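Local coordinates for protein TssK C (Escherichia coli, PDB 5M2Y) that serves as a baseplate component of the type VI secretion system, its C-terminal domain, the part described here, probably docking the baseplate onto the membrane complex, at residues Ser33-Met38 / Leu86-Phe91; Arg73-Val78 / Tyr90-Leu95. All coordinates share one frame; numbering follows the deposited sequence.

Contact 1: residues Ser33-Met38 / Leu86-Phe91; sequences SVRSSM and LENQYF
Ser33 and Val34 pair with Tyr90 and Gln89 where strands 28-35 and 89-95 run antiparallel. Val34 and Gln89 form a hydrogen-bonded pair: Val34 N gives to Gln89 O at 2.8 Å, and Gln89 N gives to Val34 O at 2.9 Å. Ser33 and Tyr90 form the adjoining non-hydrogen-bonded pair. Beyond the paired residues, the Asn88 amide bridges two side chains of the other strand. Its ND2 donates to Ser33 OG at 2.8 Å, with OG almost in the amide plane. Its OD1 takes a longer, bent bond of 3.2 Å from Arg35 NE, in the carbonyl plane and on a lone pair. The guanidinium is turned 44° from the amide, with OD1 tilted out of the guanidinium plane. Arg35 CG sits between backbone N and carbonyl carbon (chi1 54°), and a bend at chi3 turns NE back to Asn88 OD1. The two bonds probably hold the amide's rotation, although Arg35 NH2 and Asn88 ND2, both donors, come within 2.9 Å without bonding. A water in the plane of the tyrosine ring, at its edge, joins Tyr90 OH to Ser33 OG, the second bond being the longer. On the Val34 face, Val34 CG2 meets Phe91 CD1 at 3.7 Å, the two side chains crossing at about a right angle. Helix 40-50 covers this face through Leu43 and Phe47, while strand 121-128 flanks strand 28-35 on its other edge.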
loop_
_atom_site.group_PDB
_atom_site.type_symbol
_atom_site.label_atom_id
_atom_site.label_comp_id
_atom_site.label_asym_id
_atom_site.label_seq_id
_atom_site.Cartn_x
_atom_site.Cartn_y
_atom_site.Cartn_z
ATOM N N SER A 33 -1.810 -6.321 -1.480
ATOM C CA SER A 33 -2.604 -7.545 -1.631
ATOM C C SER A 33 -3.742 -7.373 -0.626
ATOM O O SER A 33 -3.480 -7.060 0.533
ATOM C CB SER A 33 -1.770 -8.786 -1.330
ATOM O OG SER A 33 -2.578 -9.935 -1.167
ATOM N N VAL A 34 -4.988 -7.431 -1.106
ATOM C CA VAL A 34 -6.163 -7.128 -0.290
ATOM C C VAL A 34 -7.183 -8.256 -0.256
ATOM O O VAL A 34 -7.542 -8.798 -1.291
ATOM C CB VAL A 34 -6.843 -5.814 -0.787
ATOM C CG1 VAL A 34 -7.923 -5.327 0.175
ATOM C CG2 VAL A 34 -5.820 -4.715 -1.062
ATOM N N ARG A 35 -7.646 -8.573 0.948
ATOM C CA ARG A 35 -8.726 -9.523 1.151
ATOM C C ARG A 35 -9.769 -8.797 1.958
ATOM O O ARG A 35 -9.454 -7.950 2.798
ATOM C CB ARG A 35 -8.284 -10.838 1.799
ATOM C CG ARG A 35 -7.538 -10.707 3.099
ATOM C CD ARG A 35 -6.892 -12.029 3.472
ATOM N NE ARG A 35 -5.758 -12.355 2.607
ATOM C CZ ARG A 35 -4.498 -12.010 2.866
ATOM N NH1 ARG A 35 -4.205 -11.323 3.957
ATOM N NH2 ARG A 35 -3.532 -12.353 2.031
ATOM N N SER A 36 -11.015 -9.081 1.641
ATOM C CA SER A 36 -12.122 -8.426 2.291
ATOM C C SER A 36 -13.391 -9.265 2.257
ATOM O O SER A 36 -13.487 -10.196 1.471
ATOM C CB SER A 36 -12.368 -7.085 1.626
ATOM O OG SER A 36 -13.165 -6.333 2.505
ATOM N N SER A 37 -14.370 -8.922 3.110
ATOM C CA SER A 37 -15.688 -9.558 3.141
ATOM C C SER A 37 -16.530 -8.992 1.976
ATOM O O SER A 37 -17.568 -9.543 1.633
ATOM C CB SER A 37 -16.366 -9.320 4.488
ATOM O OG SER A 37 -16.394 -7.941 4.813
ATOM N N MET A 38 -16.057 -7.894 1.361
ATOM C CA MET A 38 -16.666 -7.237 0.201
ATOM C C MET A 38 -16.460 -8.135 -1.028
ATOM O O MET A 38 -15.368 -8.689 -1.188
ATOM C CB MET A 38 -15.966 -5.889 -0.036
ATOM C CG MET A 38 -16.553 -5.032 -1.120
ATOM S SD MET A 38 -15.617 -3.523 -1.302
ATOM C CE MET A 38 -16.729 -2.580 -2.117
ATOM N N LEU A 86 -6.552 -17.085 -3.881
ATOM C CA LEU A 86 -7.647 -17.130 -4.837
ATOM C C LEU A 86 -8.589 -15.935 -4.693
ATOM O O LEU A 86 -8.960 -15.346 -5.698
ATOM C CB LEU A 86 -8.422 -18.434 -4.629
ATOM C CG LEU A 86 -9.589 -18.720 -5.555
ATOM C CD1 LEU A 86 -9.106 -19.110 -6.950
ATOM C CD2 LEU A 86 -10.463 -19.833 -5.004
ATOM N N GLU A 87 -8.933 -15.571 -3.453
ATOM C CA GLU A 87 -9.875 -14.502 -3.128
ATOM C C GLU A 87 -9.285 -13.088 -2.991
ATOM O O GLU A 87 -10.041 -12.136 -2.792
ATOM C CB GLU A 87 -10.641 -14.874 -1.859
ATOM C CG GLU A 87 -11.792 -15.825 -2.146
ATOM C CD GLU A 87 -12.237 -16.734 -1.007
ATOM O OE1 GLU A 87 -12.162 -16.346 0.182
ATOM O OE2 GLU A 87 -12.795 -17.799 -1.336
ATOM N N ASN A 88 -7.964 -12.951 -3.088
ATOM C CA ASN A 88 -7.318 -11.644 -2.978
ATOM C C ASN A 88 -7.330 -10.830 -4.247
ATOM O O ASN A 88 -7.387 -11.358 -5.360
ATOM C CB ASN A 88 -5.900 -11.764 -2.488
ATOM C CG ASN A 88 -5.837 -11.985 -1.017
ATOM O OD1 ASN A 88 -6.704 -12.621 -0.406
ATOM N ND2 ASN A 88 -4.797 -11.498 -0.413
ATOM N N GLN A 89 -7.268 -9.516 -4.056
ATOM C CA GLN A 89 -7.201 -8.545 -5.130
ATOM C C GLN A 89 -5.880 -7.832 -4.988
ATOM O O GLN A 89 -5.475 -7.517 -3.869
ATOM C CB GLN A 89 -8.353 -7.557 -5.021
ATOM C CG GLN A 89 -9.712 -8.177 -5.340
ATOM C CD GLN A 89 -9.876 -8.631 -6.771
ATOM O OE1 GLN A 89 -9.306 -8.060 -7.712
ATOM N NE2 GLN A 89 -10.738 -9.612 -6.976
ATOM N N TYR A 90 -5.190 -7.623 -6.115
ATOM C CA TYR A 90 -3.874 -6.995 -6.128
ATOM C C TYR A 90 -3.910 -5.626 -6.756
ATOM O O TYR A 90 -4.679 -5.385 -7.682
ATOM C CB TYR A 90 -2.826 -7.913 -6.772
ATOM C CG TYR A 90 -2.702 -9.233 -6.032
ATOM C CD1 TYR A 90 -3.563 -10.288 -6.300
ATOM C CD2 TYR A 90 -1.771 -9.396 -5.026
ATOM C CE1 TYR A 90 -3.486 -11.484 -5.586
ATOM C CE2 TYR A 90 -1.684 -10.584 -4.306
ATOM C CZ TYR A 90 -2.542 -11.628 -4.591
ATOM O OH TYR A 90 -2.470 -12.802 -3.876
ATOM N N PHE A 91 -3.125 -4.713 -6.189
ATOM C CA PHE A 91 -3.071 -3.335 -6.649
ATOM C C PHE A 91 -1.661 -2.807 -6.645
ATOM O O PHE A 91 -0.919 -3.054 -5.709
ATOM C CB PHE A 91 -3.932 -2.427 -5.757
ATOM C CG PHE A 91 -5.369 -2.854 -5.589
ATOM C CD1 PHE A 91 -5.729 -3.768 -4.614
ATOM C CD2 PHE A 91 -6.367 -2.342 -6.411
ATOM C CE1 PHE A 91 -7.059 -4.191 -4.488
ATOM C CE2 PHE A 91 -7.699 -2.763 -6.276
ATOM C CZ PHE A 91 -8.039 -3.687 -5.316
HETATM O O HOH W 1 -0.746 -12.585 -1.791
HETATM O O HOH W 2 -11.268 -11.055 -0.594
HETATM O O HOH W 3 -12.240 -13.047 1.274
#

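Contact 2: residues Arg73-Val78 / Tyr90-Leu95; sequences RPVTHV and YFALDL
Val75 packs against Tyr90 and Ala92 on one face of the strand pair 70-75 and 89-95. Its CG2 lies 3.7 Å from Tyr90 CB, and its CG1 lies 3.8 Å from Ala92 CB. With CG1 beside the backbone N (chi1 -65°), the two methyls divide between these neighbours. Val78, past the strand, adds its CG2 to the same group, 3.6 Å from Tyr90 CD2, crossing the tyrosine at about a right angle. On the reverse face Pro74 meets the Phe91 ring obliquely, with Pro74 CB 3.9 Å from Phe91 CE2. The backbone between these faces is tied at Arg73 and Ala92, which exchange two hydrogen bonds. A third runs from Val75 N to Tyr90 O at 3.0 Å; its donor stands above the carbonyl plane. A water accepts from Tyr90 N and donates to Val75 O, bridging the two strands. At the polar edge, the extended Arg73 chain grips Asp94 side-on in a salt bridge. NE and NH2 each lie 2.9 Å from Asp94 OD2, which is in the guanidinium plane. NE uses the anti lone pair of that oxygen; NH2 comes to the anti side too, 26° out of the carboxylate plane. The guanidinium and carboxylate planes are 53° apart. The strands, consecutive in the chain and joined by a long loop, form a beta hairpin at the margin of the sheet, 70-75 being outermost in this chain.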
loop_
_atom_site.group_PDB
_atom_site.type_symbol
_atom_site.label_atom_id
_atom_site.label_comp_id
_atom_site.label_asym_id
_atom_site.label_seq_id
_atom_site.Cartn_x
_atom_site.Cartn_y
_atom_site.Cartn_z
ATOM N N ARG A 73 -3.765 1.250 -8.537
ATOM C CA ARG A 73 -4.282 0.651 -9.765
ATOM C C ARG A 73 -4.495 -0.844 -9.612
ATOM O O ARG A 73 -3.561 -1.546 -9.217
ATOM C CB ARG A 73 -3.336 0.890 -10.945
ATOM C CG ARG A 73 -2.964 2.326 -11.185
ATOM C CD ARG A 73 -2.361 2.508 -12.560
ATOM N NE ARG A 73 -1.815 3.852 -12.742
ATOM C CZ ARG A 73 -2.520 4.873 -13.206
ATOM N NH1 ARG A 73 -3.782 4.724 -13.559
ATOM N NH2 ARG A 73 -1.937 6.062 -13.331
ATOM N N PRO A 74 -5.689 -1.365 -9.979
ATOM C CA PRO A 74 -5.881 -2.815 -9.907
ATOM C C PRO A 74 -5.006 -3.490 -10.960
ATOM O O PRO A 74 -4.839 -2.964 -12.059
ATOM C CB PRO A 74 -7.374 -2.993 -10.183
ATOM C CG PRO A 74 -7.752 -1.835 -10.986
ATOM C CD PRO A 74 -6.902 -0.695 -10.495
ATOM N N VAL A 75 -4.380 -4.599 -10.581
ATOM C CA VAL A 75 -3.499 -5.347 -11.474
ATOM C C VAL A 75 -3.990 -6.788 -11.575
ATOM O O VAL A 75 -4.660 -7.293 -10.661
ATOM C CB VAL A 75 -2.000 -5.286 -11.086
ATOM C CG1 VAL A 75 -1.438 -3.871 -11.197
ATOM C CG2 VAL A 75 -1.779 -5.828 -9.686
ATOM N N THR A 76 -3.662 -7.447 -12.693
ATOM C CA THR A 76 -4.030 -8.849 -12.898
ATOM C C THR A 76 -3.196 -9.745 -11.968
ATOM O O THR A 76 -3.715 -10.721 -11.429
ATOM C CB THR A 76 -3.877 -9.242 -14.368
ATOM O OG1 THR A 76 -2.545 -8.975 -14.779
ATOM C CG2 THR A 76 -4.835 -8.507 -15.286
ATOM N N HIS A 77 -1.910 -9.383 -11.770
ATOM C CA HIS A 77 -0.955 -10.100 -10.927
ATOM C C HIS A 77 0.253 -9.242 -10.604
ATOM O O HIS A 77 0.573 -8.309 -11.343
ATOM C CB HIS A 77 -0.487 -11.407 -11.597
ATOM C CG HIS A 77 0.039 -11.249 -12.989
ATOM N ND1 HIS A 77 1.286 -11.704 -13.349
ATOM C CD2 HIS A 77 -0.552 -10.723 -14.082
ATOM C CE1 HIS A 77 1.422 -11.435 -14.637
ATOM N NE2 HIS A 77 0.337 -10.844 -15.117
ATOM N N VAL A 78 0.926 -9.587 -9.496
ATOM C CA VAL A 78 2.165 -8.963 -9.051
ATOM C C VAL A 78 3.281 -9.649 -9.870
ATOM O O VAL A 78 3.289 -10.881 -9.978
ATOM C CB VAL A 78 2.346 -9.068 -7.513
ATOM C CG1 VAL A 78 3.717 -8.572 -7.060
ATOM C CG2 VAL A 78 1.232 -8.329 -6.783
ATOM N N TYR A 90 -5.190 -7.623 -6.115
ATOM C CA TYR A 90 -3.874 -6.995 -6.128
ATOM C C TYR A 90 -3.910 -5.626 -6.756
ATOM O O TYR A 90 -4.679 -5.385 -7.682
ATOM C CB TYR A 90 -2.826 -7.913 -6.772
ATOM C CG TYR A 90 -2.702 -9.233 -6.032
ATOM C CD1 TYR A 90 -3.563 -10.288 -6.300
ATOM C CD2 TYR A 90 -1.771 -9.396 -5.026
ATOM C CE1 TYR A 90 -3.486 -11.484 -5.586
ATOM C CE2 TYR A 90 -1.684 -10.584 -4.306
ATOM C CZ TYR A 90 -2.542 -11.628 -4.591
ATOM O OH TYR A 90 -2.470 -12.802 -3.876
ATOM N N PHE A 91 -3.125 -4.713 -6.189
ATOM C CA PHE A 91 -3.071 -3.335 -6.649
ATOM C C PHE A 91 -1.661 -2.807 -6.645
ATOM O O PHE A 91 -0.919 -3.054 -5.709
ATOM C CB PHE A 91 -3.932 -2.427 -5.757
ATOM C CG PHE A 91 -5.369 -2.854 -5.589
ATOM C CD1 PHE A 91 -5.729 -3.768 -4.614
ATOM C CD2 PHE A 91 -6.367 -2.342 -6.411
ATOM C CE1 PHE A 91 -7.059 -4.191 -4.488
ATOM C CE2 PHE A 91 -7.699 -2.763 -6.276
ATOM C CZ PHE A 91 -8.039 -3.687 -5.316
ATOM N N ALA A 92 -1.302 -2.067 -7.673
ATOM C CA ALA A 92 -0.004 -1.423 -7.725
ATOM C C ALA A 92 -0.119 -0.034 -7.159
ATOM O O ALA A 92 -1.144 0.616 -7.319
ATOM C CB ALA A 92 0.468 -1.323 -9.159
ATOM N N LEU A 93 0.942 0.420 -6.488
ATOM C CA LEU A 93 1.007 1.795 -6.031
ATOM C C LEU A 93 1.786 2.561 -7.099
ATOM O O LEU A 93 2.975 2.327 -7.296
ATOM C CB LEU A 93 1.693 1.920 -4.672
ATOM C CG LEU A 93 1.050 1.210 -3.482
ATOM C CD1 LEU A 93 1.807 1.554 -2.220
ATOM C CD2 LEU A 93 -0.435 1.578 -3.326
ATOM N N ASP A 94 1.079 3.405 -7.847
ATOM C CA ASP A 94 1.685 4.229 -8.883
ATOM C C ASP A 94 2.047 5.522 -8.149
ATOM O O ASP A 94 1.193 6.374 -7.905
ATOM C CB ASP A 94 0.712 4.473 -10.052
ATOM C CG ASP A 94 1.345 5.142 -11.263
ATOM O OD1 ASP A 94 2.506 5.580 -11.165
ATOM O OD2 ASP A 94 0.659 5.265 -12.296
ATOM N N LEU A 95 3.316 5.619 -7.740
ATOM C CA LEU A 95 3.816 6.748 -6.971
ATOM C C LEU A 95 4.469 7.829 -7.808
ATOM O O LEU A 95 5.244 7.538 -8.716
ATOM C CB LEU A 95 4.805 6.267 -5.908
ATOM C CG LEU A 95 4.341 5.143 -4.947
ATOM C CD1 LEU A 95 5.506 4.595 -4.115
ATOM C CD2 LEU A 95 3.187 5.611 -4.061
HETATM O O HOH W 4 -6.040 -8.695 -8.688
#

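Contact 1 and contact 2 lie on the two edges of strand 89-95, which sits between 28-35 and 70-75 in one antiparallel sheet. Tyr90 and Phe91 belong to both, each reaching a different neighbour on either side. Both contacts are partly buried. Contact 1 has more of its touching residues buried, and its strand partner lies further inside the sheet. Contact 2 involves the outermost strand, with Arg73 and Pro74 exposed. The chemistry follows this difference. In contact 1 a buried asparagine amide links neutral and charged side chains just before strand 89-95 begins. In contact 2 apolar side chains meet on both faces, and a salt bridge joins an exposed arginine to a partly exposed aspartate.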